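Side-chain contacts in tyrocidine synthase 2 (PDB 6TA8), which belongs to the nonribosomal peptide synthetases, modular multidomain enzymes, and is represented here by a chain of the condensation-domain family: residues A[65-69]-A[70-74]; A[160-163]-A[164-168]. All coordinates share one frame; numbering follows the deposited sequence.

In the fold
Both interactions mark places where a strand of the same mixed sheet gives way to a helix, within one condensation domain. Interaction 1 comes first along the chain, in the loop after strand 56-63 and the opening turn of helix 69-82; interaction 2 follows at the end of strand 155-163, just ahead of helix 169-187. The two strands are antiparallel neighbours, so the chain leaves the sheet at opposite ends. The centres lie 21 Å apart and the nearest atoms about 7 Å, without touching. L71 and V72 of interaction 1 pack on Y183 of helix 169-187, which interaction 2 introduces. Interaction 1 lies at the surface, whereas interaction 2 is buried, nearer the centre of the chain.

Interaction 1 (A[65-69]-A[70-74]); sequences DGFDE and GLVRQ
D68 and L71 meet at the start of helix 69-82, where D68 holds the N-cap position and the loop from strand 56-63 becomes helical. The two side chains cross obliquely: D68 CG is anti to the backbone N (chi1 -171°), which brings the carboxylate across to the leucine's CD1 branch, and CB of D68 lies 4.0 Å from L71 CD1. On the backbone, D68 O is gripped by two amides of the first turn. V72 N donates to it at 2.9 Å with an N-H...O angle of 158°, and L71 N adds a weak, more bent bond.

V72 turns its CB toward the loop. Its CG2 branch, beside its own backbone N, reaches 3.3 Å from D68 O and also meets F67 CB at 3.9 Å, an apolar touch at the root of the phenylalanine. F67 and V72 both continue inward onto L158 of strand 155-163, while L71 packs on Y183 of helix 169-187, whose hydroxyl is hydrogen-bonded to D68 N. One residue further along, E69 and R73 repeat the helical spacing, although OE1 of E69 stays 5.8 Å from R73 NH1. What joins this pair is the backbone: R73 N donates to E69 O at 2.8 Å, almost straight at 167°, and R73 CG rests 3.2 Å from that same oxygen.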
ATOM      1  N   ASP A  65     -22.137  18.332  -8.710  1.00 69.30           N
ATOM      2  CA  ASP A  65     -23.272  18.202  -9.616  1.00 71.66           C
ATOM      3  C   ASP A  65     -23.802  16.777  -9.694  1.00 71.71           C
ATOM      4  O   ASP A  65     -24.778  16.535 -10.413  1.00 66.11           O
ATOM      5  CB  ASP A  65     -22.895  18.694 -11.017  1.00 77.70           C
ATOM      6  CG  ASP A  65     -21.598  18.094 -11.518  1.00 73.96           C
ATOM      7  OD1 ASP A  65     -20.631  18.027 -10.732  1.00 73.47           O
ATOM      8  OD2 ASP A  65     -21.547  17.690 -12.699  1.00 69.19           O
ATOM      9  N   GLY A  66     -23.186  15.838  -8.984  1.00 69.17           N
ATOM     10  CA  GLY A  66     -23.681  14.480  -8.907  1.00 68.60           C
ATOM     11  C   GLY A  66     -23.179  13.597 -10.037  1.00 67.89           C
ATOM     12  O   GLY A  66     -22.736  14.059 -11.087  1.00 64.74           O
ATOM     13  N   PHE A  67     -23.251  12.292  -9.797  1.00 67.88           N
ATOM     14  CA  PHE A  67     -22.919  11.279 -10.786  1.00 63.94           C
ATOM     15  C   PHE A  67     -24.188  10.744 -11.439  1.00 59.86           C
ATOM     16  O   PHE A  67     -25.283  10.812 -10.876  1.00 69.82           O
ATOM     17  CB  PHE A  67     -22.145  10.120 -10.150  1.00 64.17           C
ATOM     18  CG  PHE A  67     -20.784  10.495  -9.638  1.00 62.55           C
ATOM     19  CD1 PHE A  67     -19.722  10.662 -10.511  1.00 57.19           C
ATOM     20  CD2 PHE A  67     -20.563  10.660  -8.280  1.00 59.76           C
ATOM     21  CE1 PHE A  67     -18.466  10.999 -10.041  1.00 51.81           C
ATOM     22  CE2 PHE A  67     -19.310  10.997  -7.804  1.00 59.07           C
ATOM     23  CZ  PHE A  67     -18.261  11.167  -8.685  1.00 59.06           C
ATOM     24  N   ASP A  68     -24.024  10.205 -12.642  1.00 61.35           N
ATOM     25  CA  ASP A  68     -25.078   9.472 -13.331  1.00 65.00           C
ATOM     26  C   ASP A  68     -24.731   7.993 -13.272  1.00 67.25           C
ATOM     27  O   ASP A  68     -23.684   7.579 -13.782  1.00 64.11           O
ATOM     28  CB  ASP A  68     -25.232   9.942 -14.778  1.00 58.99           C
ATOM     29  CG  ASP A  68     -26.464   9.363 -15.448  1.00 71.20           C
ATOM     30  OD1 ASP A  68     -27.589   9.754 -15.069  1.00 78.46           O
ATOM     31  OD2 ASP A  68     -26.308   8.515 -16.352  1.00 65.73           O
ATOM     32  N   GLU A  69     -25.603   7.202 -12.641  1.00 70.37           N
ATOM     33  CA  GLU A  69     -25.288   5.797 -12.410  1.00 69.92           C
ATOM     34  C   GLU A  69     -25.120   5.041 -13.722  1.00 64.51           C
ATOM     35  O   GLU A  69     -24.286   4.134 -13.820  1.00 61.40           O
ATOM     36  CB  GLU A  69     -26.370   5.148 -11.543  1.00 69.43           C
ATOM     37  CG  GLU A  69     -27.775   5.219 -12.117  1.00 80.52           C
ATOM     38  CD  GLU A  69     -28.755   4.336 -11.368  1.00 81.17           C
ATOM     39  OE1 GLU A  69     -28.310   3.566 -10.490  1.00 69.54           O
ATOM     40  OE2 GLU A  69     -29.969   4.410 -11.655  1.00 80.44           O
ATOM     41  N   GLY A  70     -25.899   5.406 -14.745  1.00 64.16           N
ATOM     42  CA  GLY A  70     -25.745   4.769 -16.042  1.00 59.39           C
ATOM     43  C   GLY A  70     -24.380   5.004 -16.657  1.00 61.67           C
ATOM     44  O   GLY A  70     -23.884   4.169 -17.418  1.00 59.88           O
ATOM     45  N   LEU A  71     -23.756   6.136 -16.333  1.00 58.79           N
ATOM     46  CA  LEU A  71     -22.402   6.441 -16.777  1.00 59.97           C
ATOM     47  C   LEU A  71     -21.339   5.829 -15.876  1.00 64.36           C
ATOM     48  O   LEU A  71     -20.282   5.417 -16.368  1.00 61.14           O
ATOM     49  CB  LEU A  71     -22.201   7.955 -16.839  1.00 62.89           C
ATOM     50  CG  LEU A  71     -22.566   8.656 -18.144  1.00 63.09           C
ATOM     51  CD1 LEU A  71     -24.067   8.633 -18.387  1.00 62.25           C
ATOM     52  CD2 LEU A  71     -22.059  10.076 -18.103  1.00 60.54           C
ATOM     53  N   VAL A  72     -21.593   5.773 -14.566  1.00 63.18           N
ATOM     54  CA  VAL A  72     -20.665   5.115 -13.651  1.00 53.37           C
ATOM     55  C   VAL A  72     -20.575   3.629 -13.969  1.00 57.07           C
ATOM     56  O   VAL A  72     -19.485   3.042 -13.971  1.00 56.15           O
ATOM     57  CB  VAL A  72     -21.093   5.358 -12.190  1.00 44.85           C
ATOM     58  CG1 VAL A  72     -20.219   4.567 -11.226  1.00 49.09           C
ATOM     59  CG2 VAL A  72     -21.047   6.842 -11.863  1.00 48.33           C
ATOM     60  N   ARG A  73     -21.716   2.998 -14.252  1.00 56.26           N
ATOM     61  CA  ARG A  73     -21.708   1.588 -14.626  1.00 52.61           C
ATOM     62  C   ARG A  73     -20.995   1.376 -15.955  1.00 56.13           C
ATOM     63  O   ARG A  73     -20.197   0.443 -16.095  1.00 54.50           O
ATOM     64  CB  ARG A  73     -23.137   1.049 -14.690  1.00 51.00           C
ATOM     65  CG  ARG A  73     -23.857   1.036 -13.352  1.00 53.20           C
ATOM     66  CD  ARG A  73     -25.312   0.627 -13.513  1.00 54.68           C
ATOM     67  NE  ARG A  73     -25.442  -0.779 -13.883  1.00 56.54           N
ATOM     68  CZ  ARG A  73     -25.642  -1.762 -13.012  1.00 61.25           C
ATOM     69  NH1 ARG A  73     -25.734  -1.494 -11.716  1.00 57.02           N
ATOM     70  NH2 ARG A  73     -25.747  -3.015 -13.435  1.00 64.93           N
ATOM     71  N   GLN A  74     -21.267   2.236 -16.941  1.00 58.05           N
ATOM     72  CA  GLN A  74     -20.609   2.108 -18.237  1.00 55.32           C
ATOM     73  C   GLN A  74     -19.105   2.314 -18.124  1.00 56.09           C
ATOM     74  O   GLN A  74     -18.335   1.691 -18.864  1.00 52.88           O
ATOM     75  CB  GLN A  74     -21.207   3.104 -19.232  1.00 63.91           C
ATOM     76  CG  GLN A  74     -20.888   2.798 -20.686  1.00 71.71           C
ATOM     77  CD  GLN A  74     -21.586   3.739 -21.648  1.00 74.26           C
ATOM     78  OE1 GLN A  74     -21.919   4.871 -21.297  1.00 71.16           O
ATOM     79  NE2 GLN A  74     -21.809   3.273 -22.873  1.00 76.34           N
TER

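Interaction 2 (A[160-163]-A[164-168]); sequences VAIH and HLVVD
H163 and L165 lie alongside each other, their side chains heading in one direction, as the chain leaves strand 155-163 and turns. L165 N donates to H163 ND1 at 3.3 Å, with an N-H...N angle of 148° and the donor tilted 20° out of the ring plane. The leucine then continues along the imidazole, its CD1 3.6 Å from H163 CE1. CG of H163 stands anti to the backbone N (chi1 -161°), which sends the ring out beside the turn. The backbone bond that closes the turn, V166 N to H163 O, is weak.

One residue earlier in the strand, CG2 of I162 fits against two valines that cross it at about a right angle, 3.8 Å from V166 CG2 and equally 3.8 Å from V167 CG1. The other branch of V167, CG2, comes 3.3 Å from H163 O. H164 points its CB away from the strand, and its ring is tied down within the turn: ND1 donates to V167 O at 2.9 Å, with the oxygen in the ring plane.

A second shell holds the two histidines: H163 NE2 is hydrogen-bonded to R52 O, and the H164 ring stacks on W322. D168 anchors the end of the turn. At the N-cap position of helix 169-187, its side chain caps a backbone N just beyond it, with a salt bridge through OD2 to R307 and a hydrogen bond through OD1 to S171 OG. The sequence from H163 to D168 supplies the HHxxxD of the HHxxxDG signature of condensation domains, here folded as a compact turn between strand and helix.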
ATOM      1  N   VAL A 160     -15.635   3.251  -3.813  1.00 43.40           N
ATOM      2  CA  VAL A 160     -15.034   2.216  -4.651  1.00 43.71           C
ATOM      3  C   VAL A 160     -14.137   1.380  -3.748  1.00 46.45           C
ATOM      4  O   VAL A 160     -13.023   1.796  -3.412  1.00 48.78           O
ATOM      5  CB  VAL A 160     -14.245   2.797  -5.829  1.00 43.31           C
ATOM      6  CG1 VAL A 160     -13.635   1.678  -6.658  1.00 44.02           C
ATOM      7  CG2 VAL A 160     -15.137   3.681  -6.689  1.00 46.66           C
ATOM      8  N   ALA A 161     -14.613   0.202  -3.355  1.00 45.20           N
ATOM      9  CA  ALA A 161     -13.878  -0.699  -2.476  1.00 38.86           C
ATOM     10  C   ALA A 161     -13.438  -1.927  -3.259  1.00 34.40           C
ATOM     11  O   ALA A 161     -14.260  -2.581  -3.911  1.00 38.68           O
ATOM     12  CB  ALA A 161     -14.730  -1.112  -1.276  1.00 42.59           C
ATOM     13  N   ILE A 162     -12.144  -2.233  -3.198  1.00 41.98           N
ATOM     14  CA  ILE A 162     -11.561  -3.364  -3.909  1.00 37.96           C
ATOM     15  C   ILE A 162     -10.686  -4.146  -2.941  1.00 39.82           C
ATOM     16  O   ILE A 162      -9.929  -3.558  -2.162  1.00 39.39           O
ATOM     17  CB  ILE A 162     -10.735  -2.909  -5.132  1.00 32.44           C
ATOM     18  CG1 ILE A 162     -11.546  -1.953  -6.008  1.00 35.75           C
ATOM     19  CG2 ILE A 162     -10.279  -4.108  -5.944  1.00 32.72           C
ATOM     20  CD1 ILE A 162     -10.778  -1.424  -7.192  1.00 41.16           C
ATOM     21  N   HIS A 163     -10.792  -5.473  -2.994  1.00 32.51           N
ATOM     22  CA  HIS A 163      -9.949  -6.324  -2.165  1.00 35.54           C
ATOM     23  C   HIS A 163      -8.479  -6.078  -2.481  1.00 36.58           C
ATOM     24  O   HIS A 163      -8.093  -5.917  -3.641  1.00 44.55           O
ATOM     25  CB  HIS A 163     -10.300  -7.795  -2.389  1.00 36.86           C
ATOM     26  CG  HIS A 163      -9.840  -8.700  -1.289  1.00 39.15           C
ATOM     27  ND1 HIS A 163      -8.571  -9.237  -1.247  1.00 28.41           N
ATOM     28  CD2 HIS A 163     -10.481  -9.163  -0.189  1.00 28.44           C
ATOM     29  CE1 HIS A 163      -8.450  -9.991  -0.169  1.00 38.33           C
ATOM     30  NE2 HIS A 163      -9.594  -9.964   0.490  1.00 42.02           N
ATOM     31  N   HIS A 164      -7.654  -6.054  -1.432  1.00 34.10           N
ATOM     32  CA  HIS A 164      -6.247  -5.697  -1.566  1.00 38.57           C
ATOM     33  C   HIS A 164      -5.448  -6.691  -2.401  1.00 39.24           C
ATOM     34  O   HIS A 164      -4.294  -6.403  -2.733  1.00 33.11           O
ATOM     35  CB  HIS A 164      -5.613  -5.566  -0.181  1.00 35.77           C
ATOM     36  CG  HIS A 164      -4.420  -4.662  -0.142  1.00 44.07           C
ATOM     37  ND1 HIS A 164      -3.748  -4.265  -1.279  1.00 34.19           N
ATOM     38  CD2 HIS A 164      -3.778  -4.078   0.897  1.00 40.44           C
ATOM     39  CE1 HIS A 164      -2.746  -3.474  -0.941  1.00 36.87           C
ATOM     40  NE2 HIS A 164      -2.742  -3.345   0.373  1.00 43.52           N
ATOM     41  N   LEU A 165      -6.026  -7.840  -2.752  1.00 39.95           N
ATOM     42  CA  LEU A 165      -5.284  -8.864  -3.473  1.00 38.55           C
ATOM     43  C   LEU A 165      -5.039  -8.515  -4.936  1.00 38.44           C
ATOM     44  O   LEU A 165      -4.292  -9.239  -5.603  1.00 34.59           O
ATOM     45  CB  LEU A 165      -6.021 -10.202  -3.386  1.00 33.52           C
ATOM     46  CG  LEU A 165      -5.660 -11.113  -2.213  1.00 34.69           C
ATOM     47  CD1 LEU A 165      -6.579 -12.324  -2.182  1.00 40.55           C
ATOM     48  CD2 LEU A 165      -4.202 -11.544  -2.299  1.00 38.18           C
ATOM     49  N   VAL A 166      -5.636  -7.439  -5.451  1.00 39.16           N
ATOM     50  CA  VAL A 166      -5.551  -7.134  -6.877  1.00 27.78           C
ATOM     51  C   VAL A 166      -5.274  -5.653  -7.112  1.00 31.03           C
ATOM     52  O   VAL A 166      -5.342  -5.179  -8.252  1.00 34.59           O
ATOM     53  CB  VAL A 166      -6.839  -7.560  -7.607  1.00 38.83           C
ATOM     54  CG1 VAL A 166      -6.936  -9.076  -7.694  1.00 42.81           C
ATOM     55  CG2 VAL A 166      -8.062  -6.980  -6.910  1.00 33.76           C
ATOM     56  N   VAL A 167      -4.963  -4.909  -6.049  1.00 29.17           N
ATOM     57  CA  VAL A 167      -4.721  -3.473  -6.152  1.00 29.32           C
ATOM     58  C   VAL A 167      -3.639  -3.070  -5.162  1.00 34.89           C
ATOM     59  O   VAL A 167      -3.425  -3.724  -4.138  1.00 36.10           O
ATOM     60  CB  VAL A 167      -5.998  -2.635  -5.890  1.00 34.73           C
ATOM     61  CG1 VAL A 167      -6.916  -2.641  -7.103  1.00 32.92           C
ATOM     62  CG2 VAL A 167      -6.719  -3.141  -4.653  1.00 29.63           C
ATOM     63  N   ASP A 168      -2.958  -1.970  -5.473  1.00 27.86           N
ATOM     64  CA  ASP A 168      -2.021  -1.339  -4.553  1.00 24.70           C
ATOM     65  C   ASP A 168      -2.057   0.167  -4.799  1.00 29.57           C
ATOM     66  O   ASP A 168      -2.923   0.673  -5.520  1.00 31.19           O
ATOM     67  CB  ASP A 168      -0.614  -1.937  -4.698  1.00 37.30           C
ATOM     68  CG  ASP A 168      -0.053  -1.808  -6.106  1.00 32.52           C
ATOM     69  OD1 ASP A 168      -0.740  -1.262  -6.993  1.00 36.71           O
ATOM     70  OD2 ASP A 168       1.090  -2.262  -6.324  1.00 38.46           O
TER